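Local coordinates for protein nitrilotriacetate monooxygenase (Burkholderia pseudomallei, PDB 3SDO) that probably acts as a flavin-dependent monooxygenase of the NtaA/SnaA/DszA family, using FMN and molecular oxygen to oxidise its substrate, at residues Gln17-Asn22 and Asp34-Phe39; Phe58-Ala63 and Leu74-Pro79. All blocks are in the same frame, centred on the assembly; numbering follows the deposited sequence.

Contact 1: Gln17-Asn22 and Asp34-Phe39; sequences QGAGAN and DASVNF. With EDO (1,2-ethanediol), chain C.
S36 turns OG beside its backbone N and anti to its carbonyl carbon (chi1 -71°), which lays the hydroxyl along the backbone of G18 and A19. These two residues form the corner of a type II' beta turn from Q17 to G20, closed by G20 N to Q17 O at 3.0 Å, in the long loop that leaves strand 11-15 of the luciferase-like TIM barrel. G18 takes the first corner with its positive phi, and with no CB there S36 OG has room to lie 3.6 Å from G18 CA. The amide N of A19 is 3.5 Å from the same oxygen, and no hydrogen bond crosses between the segments. The hydroxyl is instead satisfied by H72 ND1, so toward the turn it acts mainly as a packing surface. Beside it the CB of A35 points at the turn and rests on A19, CB to CB 3.9 Å and slightly closer to A19 CA. T401, at the start of helix 401-418, holds the turn, its OG1 hydrogen-bonded to G18 O. The chain around A35 and S36 makes a short 3-10 turn ahead of helix 39-51, where N38 is the N-cap and its OD1 accepts from F41 N. The other arm of that amide is held as well: N38 ND2 reaches D34 OD1 at 3.1 Å, nearly straight at 172° and in the amide plane, on the syn side of the carboxylate but 33° out of its plane. One residue on, F39 N donates to O2 of an ethanediol, probably from the crystallisation liquor, at 2.9 Å.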
ATOM      1  N   GLN A  17      15.674  -2.487  -0.560  1.00 22.12           N
ATOM      2  CA  GLN A  17      15.637  -2.106   0.833  1.00 21.51           C
ATOM      3  C   GLN A  17      16.160  -0.672   0.968  1.00 21.44           C
ATOM      4  O   GLN A  17      17.150  -0.427   1.639  1.00 21.25           O
ATOM      5  CB  GLN A  17      16.499  -3.067   1.644  1.00 22.22           C
ATOM      6  CG  GLN A  17      16.286  -3.042   3.140  1.00 23.08           C
ATOM      7  CD  GLN A  17      15.032  -3.781   3.577  1.00 25.43           C
ATOM      8  OE1 GLN A  17      14.039  -3.807   2.858  1.00 25.41           O
ATOM      9  NE2 GLN A  17      15.057  -4.340   4.791  1.00 25.65           N
ATOM     10  N   GLY A  18      15.462   0.265   0.332  1.00 19.92           N
ATOM     11  CA  GLY A  18      15.866   1.655   0.332  1.00 19.62           C
ATOM     12  C   GLY A  18      17.311   1.776  -0.079  1.00 18.62           C
ATOM     13  O   GLY A  18      17.723   1.222  -1.103  1.00 18.22           O
ATOM     14  N   ALA A  19      18.091   2.417   0.772  1.00 18.49           N
ATOM     15  CA  ALA A  19      19.519   2.636   0.535  1.00 18.73           C
ATOM     16  C   ALA A  19      20.320   1.377   0.297  1.00 18.81           C
ATOM     17  O   ALA A  19      21.314   1.413  -0.434  1.00 19.79           O
ATOM     18  CB  ALA A  19      20.145   3.437   1.694  1.00 18.82           C
ATOM     19  N   GLY A  20      19.938   0.274   0.933  1.00 19.34           N
ATOM     20  CA  GLY A  20      20.657  -0.975   0.755  1.00 19.33           C
ATOM     21  C   GLY A  20      20.392  -1.988   1.843  1.00 19.88           C
ATOM     22  O   GLY A  20      19.832  -1.662   2.886  1.00 19.50           O
ATOM     23  N   ALA A  21      20.807  -3.217   1.589  1.00 19.92           N
ATOM     24  CA  ALA A  21      20.688  -4.298   2.567  1.00 20.91           C
ATOM     25  C   ALA A  21      21.610  -4.054   3.755  1.00 21.72           C
ATOM     26  O   ALA A  21      21.325  -4.515   4.872  1.00 21.67           O
ATOM     27  CB  ALA A  21      20.996  -5.648   1.927  1.00 21.09           C
ATOM     28  N   ASN A  22      22.714  -3.335   3.530  1.00 21.83           N
ATOM     29  CA  ASN A  22      23.582  -2.939   4.640  1.00 22.86           C
ATOM     30  C   ASN A  22      22.883  -1.835   5.449  1.00 23.64           C
ATOM     31  O   ASN A  22      22.410  -0.834   4.887  1.00 23.02           O
ATOM     32  CB  ASN A  22      24.960  -2.487   4.138  1.00 22.96           C
ATOM     33  CG  ASN A  22      25.913  -2.143   5.272  1.00 24.49           C
ATOM     34  OD1 ASN A  22      25.704  -1.161   5.987  1.00 25.05           O
ATOM     35  ND2 ASN A  22      26.933  -2.971   5.474  1.00 22.36           N
ATOM     36  N   ASP A  34      18.436  10.084   1.988  1.00 22.87           N
ATOM     37  CA  ASP A  34      17.040   9.718   2.354  1.00 22.52           C
ATOM     38  C   ASP A  34      16.455   8.626   1.445  1.00 21.66           C
ATOM     39  O   ASP A  34      15.233   8.489   1.322  1.00 20.11           O
ATOM     40  CB  ASP A  34      16.144  10.963   2.292  1.00 23.12           C
ATOM     41  CG  ASP A  34      16.023  11.531   0.889  1.00 23.47           C
ATOM     42  OD1 ASP A  34      16.720  11.059  -0.019  1.00 22.00           O
ATOM     43  OD2 ASP A  34      15.239  12.467   0.700  1.00 26.81           O
ATOM     44  N   ALA A  35      17.332   7.865   0.788  1.00 21.75           N
ATOM     45  CA  ALA A  35      16.910   6.828  -0.144  1.00 21.12           C
ATOM     46  C   ALA A  35      15.720   5.998   0.366  1.00 20.78           C
ATOM     47  O   ALA A  35      14.781   5.749  -0.385  1.00 20.47           O
ATOM     48  CB  ALA A  35      18.108   5.903  -0.484  1.00 21.14           C
ATOM     49  N   SER A  36      15.735   5.592   1.638  1.00 20.39           N
ATOM     50  CA  SER A  36      14.663   4.716   2.147  1.00 19.77           C
ATOM     51  C   SER A  36      13.242   5.267   2.048  1.00 18.73           C
ATOM     52  O   SER A  36      12.307   4.501   1.946  1.00 19.56           O
ATOM     53  CB  SER A  36      14.969   4.244   3.548  1.00 19.82           C
ATOM     54  OG  SER A  36      16.041   3.310   3.475  1.00 21.86           O
ATOM     55  N   VAL A  37      13.089   6.586   2.074  1.00 18.40           N
ATOM     56  CA  VAL A  37      11.802   7.236   1.884  1.00 18.40           C
ATOM     57  C   VAL A  37      11.903   8.319   0.791  1.00 18.78           C
ATOM     58  O   VAL A  37      11.363   9.425   0.911  1.00 18.59           O
ATOM     59  CB  VAL A  37      11.258   7.806   3.213  1.00 19.05           C
ATOM     60  CG1 VAL A  37      10.799   6.686   4.110  1.00 18.46           C
ATOM     61  CG2 VAL A  37      12.310   8.633   3.934  1.00 18.26           C
ATOM     62  N   ASN A  38      12.608   7.969  -0.283  1.00 18.24           N
ATOM     63  CA  ASN A  38      12.745   8.821  -1.462  1.00 18.25           C
ATOM     64  C   ASN A  38      12.087   8.069  -2.622  1.00 18.00           C
ATOM     65  O   ASN A  38      12.698   7.130  -3.182  1.00 16.98           O
ATOM     66  CB  ASN A  38      14.235   9.057  -1.742  1.00 18.47           C
ATOM     67  CG  ASN A  38      14.479   9.956  -2.951  1.00 18.66           C
ATOM     68  OD1 ASN A  38      13.895   9.757  -4.017  1.00 19.15           O
ATOM     69  ND2 ASN A  38      15.331  10.963  -2.771  1.00 21.57           N
ATOM     70  N   PHE A  39      10.860   8.477  -2.995  1.00 17.53           N
ATOM     71  CA  PHE A  39      10.093   7.728  -3.999  1.00 17.41           C
ATOM     72  C   PHE A  39      10.792   7.627  -5.351  1.00 17.03           C
ATOM     73  O   PHE A  39      10.868   6.555  -5.931  1.00 15.98           O
ATOM     74  CB  PHE A  39       8.679   8.284  -4.206  1.00 17.40           C
ATOM     75  CG  PHE A  39       7.902   7.534  -5.262  1.00 17.80           C
ATOM     76  CD1 PHE A  39       7.517   6.218  -5.045  1.00 18.70           C
ATOM     77  CD2 PHE A  39       7.588   8.130  -6.480  1.00 18.61           C
ATOM     78  CE1 PHE A  39       6.841   5.493  -6.037  1.00 18.43           C
ATOM     79  CE2 PHE A  39       6.931   7.426  -7.461  1.00 18.54           C
ATOM     80  CZ  PHE A  39       6.541   6.100  -7.237  1.00 18.51           C
TER
HETATM   81  C1  EDO C 450      10.153  12.639  -1.569  1.00 27.03           C
HETATM   82  O1  EDO C 450      11.368  12.121  -2.145  1.00 27.12           O
HETATM   83  C2  EDO C 450       9.308  11.492  -0.995  1.00 26.18           C
HETATM   84  O2  EDO C 450       8.999  10.488  -1.989  1.00 24.30           O

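Contact 2: Phe58-Ala63 and Leu74-Pro79; sequences FIADSA and LNRFEP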
ATOM      1  N   PHE A  58      11.054  -6.687  -4.944  1.00 17.41           N
ATOM      2  CA  PHE A  58      10.539  -7.162  -3.669  1.00 17.84           C
ATOM      3  C   PHE A  58      10.722  -6.066  -2.602  1.00 18.01           C
ATOM      4  O   PHE A  58      11.822  -5.532  -2.410  1.00 18.49           O
ATOM      5  CB  PHE A  58      11.234  -8.472  -3.264  1.00 18.61           C
ATOM      6  CG  PHE A  58      10.933  -8.932  -1.847  1.00 20.00           C
ATOM      7  CD1 PHE A  58       9.639  -8.940  -1.362  1.00 24.39           C
ATOM      8  CD2 PHE A  58      11.951  -9.352  -1.012  1.00 22.78           C
ATOM      9  CE1 PHE A  58       9.359  -9.351  -0.049  1.00 24.99           C
ATOM     10  CE2 PHE A  58      11.691  -9.771   0.300  1.00 23.84           C
ATOM     11  CZ  PHE A  58      10.401  -9.766   0.784  1.00 24.90           C
ATOM     12  N   ILE A  59       9.609  -5.710  -1.972  1.00 17.33           N
ATOM     13  CA  ILE A  59       9.536  -4.731  -0.901  1.00 17.61           C
ATOM     14  C   ILE A  59       9.235  -5.498   0.368  1.00 17.78           C
ATOM     15  O   ILE A  59       8.108  -5.971   0.568  1.00 18.13           O
ATOM     16  CB  ILE A  59       8.448  -3.676  -1.166  1.00 16.83           C
ATOM     17  CG1 ILE A  59       8.720  -2.955  -2.490  1.00 17.41           C
ATOM     18  CG2 ILE A  59       8.395  -2.625  -0.031  1.00 16.39           C
ATOM     19  CD1 ILE A  59      10.102  -2.252  -2.546  1.00 15.82           C
ATOM     20  N   ALA A  60      10.281  -5.676   1.174  1.00 17.80           N
ATOM     21  CA  ALA A  60      10.196  -6.260   2.500  1.00 18.64           C
ATOM     22  C   ALA A  60       9.530  -5.246   3.426  1.00 18.48           C
ATOM     23  O   ALA A  60       9.354  -4.093   3.062  1.00 17.92           O
ATOM     24  CB  ALA A  60      11.617  -6.627   3.036  1.00 19.06           C
ATOM     25  N   ASP A  61       9.158  -5.675   4.618  1.00 19.25           N
ATOM     26  CA  ASP A  61       8.429  -4.777   5.496  1.00 20.58           C
ATOM     27  C   ASP A  61       8.646  -5.031   6.980  1.00 21.58           C
ATOM     28  O   ASP A  61       9.094  -6.121   7.376  1.00 23.83           O
ATOM     29  CB  ASP A  61       6.942  -4.868   5.178  1.00 20.05           C
ATOM     30  CG  ASP A  61       6.185  -3.626   5.592  1.00 20.73           C
ATOM     31  OD1 ASP A  61       6.722  -2.507   5.376  1.00 19.47           O
ATOM     32  OD2 ASP A  61       5.067  -3.783   6.121  1.00 17.49           O
ATOM     33  N   SER A  62       8.340  -4.007   7.771  1.00 21.41           N
ATOM     34  CA  SER A  62       8.288  -4.090   9.223  1.00 22.76           C
ATOM     35  C   SER A  62       7.201  -3.163   9.742  1.00 22.62           C
ATOM     36  O   SER A  62       6.770  -2.244   9.042  1.00 20.91           O
ATOM     37  CB  SER A  62       9.643  -3.698   9.830  1.00 23.38           C
ATOM     38  OG  SER A  62       9.994  -2.357   9.475  1.00 23.73           O
ATOM     39  N   ALA A  63       6.757  -3.405  10.974  1.00 22.83           N
ATOM     40  CA  ALA A  63       5.731  -2.565  11.588  1.00 23.14           C
ATOM     41  C   ALA A  63       6.015  -2.337  13.070  1.00 23.79           C
ATOM     42  O   ALA A  63       5.099  -2.331  13.881  1.00 24.40           O
ATOM     43  CB  ALA A  63       4.354  -3.179  11.392  1.00 22.82           C
ATOM     44  N   LEU A  74      13.598   2.523  10.722  1.00 21.43           N
ATOM     45  CA  LEU A  74      13.106   3.761  11.349  1.00 21.49           C
ATOM     46  C   LEU A  74      12.130   4.521  10.435  1.00 20.31           C
ATOM     47  O   LEU A  74      11.223   5.190  10.910  1.00 20.90           O
ATOM     48  CB  LEU A  74      14.269   4.690  11.735  1.00 21.89           C
ATOM     49  CG  LEU A  74      15.133   4.262  12.924  1.00 22.24           C
ATOM     50  CD1 LEU A  74      16.416   5.085  12.972  1.00 20.72           C
ATOM     51  CD2 LEU A  74      14.363   4.385  14.243  1.00 22.90           C
ATOM     52  N   ASN A  75      12.306   4.396   9.127  1.00 19.68           N
ATOM     53  CA  ASN A  75      11.492   5.143   8.164  1.00 18.66           C
ATOM     54  C   ASN A  75      11.566   4.477   6.806  1.00 18.43           C
ATOM     55  O   ASN A  75      12.637   4.382   6.194  1.00 18.30           O
ATOM     56  CB  ASN A  75      11.960   6.611   8.067  1.00 19.52           C
ATOM     57  CG  ASN A  75      10.848   7.613   8.333  1.00 18.47           C
ATOM     58  OD1 ASN A  75      10.327   8.266   7.415  1.00 19.29           O
ATOM     59  ND2 ASN A  75      10.497   7.764   9.592  1.00 16.81           N
ATOM     60  N   ARG A  76      10.414   4.005   6.353  1.00 18.59           N
ATOM     61  CA  ARG A  76      10.280   3.291   5.101  1.00 18.45           C
ATOM     62  C   ARG A  76       8.881   3.518   4.574  1.00 18.35           C
ATOM     63  O   ARG A  76       7.992   3.932   5.335  1.00 18.34           O
ATOM     64  CB  ARG A  76      10.518   1.781   5.306  1.00 18.39           C
ATOM     65  CG  ARG A  76       9.592   1.131   6.321  1.00 18.65           C
ATOM     66  CD  ARG A  76      10.139  -0.186   6.938  1.00 20.57           C
ATOM     67  NE  ARG A  76      10.401  -1.222   5.941  1.00 20.67           N
ATOM     68  CZ  ARG A  76      11.132  -2.323   6.142  1.00 20.95           C
ATOM     69  NH1 ARG A  76      11.325  -3.161   5.141  1.00 19.45           N
ATOM     70  NH2 ARG A  76      11.703  -2.585   7.318  1.00 21.54           N
ATOM     71  N   PHE A  77       8.687   3.216   3.282  1.00 17.79           N
ATOM     72  CA  PHE A  77       7.372   3.267   2.671  1.00 17.87           C
ATOM     73  C   PHE A  77       6.567   2.058   3.117  1.00 17.76           C
ATOM     74  O   PHE A  77       7.121   1.056   3.601  1.00 18.68           O
ATOM     75  CB  PHE A  77       7.463   3.330   1.130  1.00 17.33           C
ATOM     76  CG  PHE A  77       7.909   4.676   0.596  1.00 18.26           C
ATOM     77  CD1 PHE A  77       7.114   5.809   0.761  1.00 18.54           C
ATOM     78  CD2 PHE A  77       9.109   4.810  -0.065  1.00 18.38           C
ATOM     79  CE1 PHE A  77       7.532   7.061   0.258  1.00 19.43           C
ATOM     80  CE2 PHE A  77       9.520   6.034  -0.583  1.00 18.83           C
ATOM     81  CZ  PHE A  77       8.733   7.169  -0.414  1.00 18.34           C
ATOM     82  N   GLU A  78       5.252   2.159   2.979  1.00 17.69           N
ATOM     83  CA  GLU A  78       4.371   1.019   3.193  1.00 17.29           C
ATOM     84  C   GLU A  78       4.186   0.296   1.830  1.00 17.37           C
ATOM     85  O   GLU A  78       4.114   0.961   0.785  1.00 17.14           O
ATOM     86  CB  GLU A  78       3.057   1.509   3.806  1.00 17.73           C
ATOM     87  CG  GLU A  78       2.026   0.436   4.039  1.00 18.28           C
ATOM     88  CD  GLU A  78       1.289   0.036   2.785  1.00 17.30           C
ATOM     89  OE1 GLU A  78       1.122   0.879   1.867  1.00 17.60           O
ATOM     90  OE2 GLU A  78       0.860  -1.131   2.738  1.00 17.78           O
ATOM     91  N   PRO A  79       4.152  -1.067   1.820  1.00 17.27           N
ATOM     92  CA  PRO A  79       4.262  -1.768   0.522  1.00 16.73           C
ATOM     93  C   PRO A  79       3.121  -1.634  -0.489  1.00 16.68           C
ATOM     94  O   PRO A  79       3.408  -1.525  -1.670  1.00 16.09           O
ATOM     95  CB  PRO A  79       4.433  -3.236   0.919  1.00 16.79           C
ATOM     96  CG  PRO A  79       5.028  -3.171   2.307  1.00 17.97           C
ATOM     97  CD  PRO A  79       4.291  -2.007   2.936  1.00 17.39           C
TER
HETATM   98  O   HOH W   1       8.434  -1.228   3.763  1.00  9.72           O
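R76 points its CB toward the 58-63 segment, with CG held between backbone N and carbonyl carbon (chi1 58°), and a bend at chi3 lays one guanidinium face over backbone: S62 N sits 3.6 Å above its centre and D61 CA nearer the rim. S62 N has no hydrogen-bond partner in the model. NH2 makes a weak bond to S62 OG, 2.8 Å but bent to 117°, while NH1 comes within 3.0 Å of A60 O. NE gives its hydrogen to a water at 2.9 Å. That water also meets D61 OD1 and the carbonyl O of F77, bridging both segments. Direct charge contact from D61 OD1 to R76 NE is long, with the oxygen well out of the guanidinium plane; the stronger partner of D61, predicted to bind FMN, is R111 of the second subunit. E78 caps helix 79-88, its OE2 accepting from I80 N. P79 opens that helix and points back, its CD 3.5 Å from D61 OD1 and its CB 4.1 Å from I59 CG2. The contact sits at the C-terminal end of strand 56-59, between strands 11-15 and 94-100, with L82 and L83 of helix 79-88 packed against I59.

In the fold
From the N terminus, strand 11-15 runs into the long loop whose two ends contact 1 brings together, folding the loop back between G18 and S36 before helix 39-51 starts. Strand 56-59 follows, and contact 2 closes the loop between strand 56-59 and helix 79-88, with helix 71-74 inside it. The two closures stand in series along the chain, neither enclosing nor crossing the other, yet their centres are 10 Å apart. They touch where V37 CG1 packs 3.5 Å from R76 N and V37 CA lies against the ring of F77. Together they join the loops after two adjacent parallel barrel strands, and both also reach the second subunit.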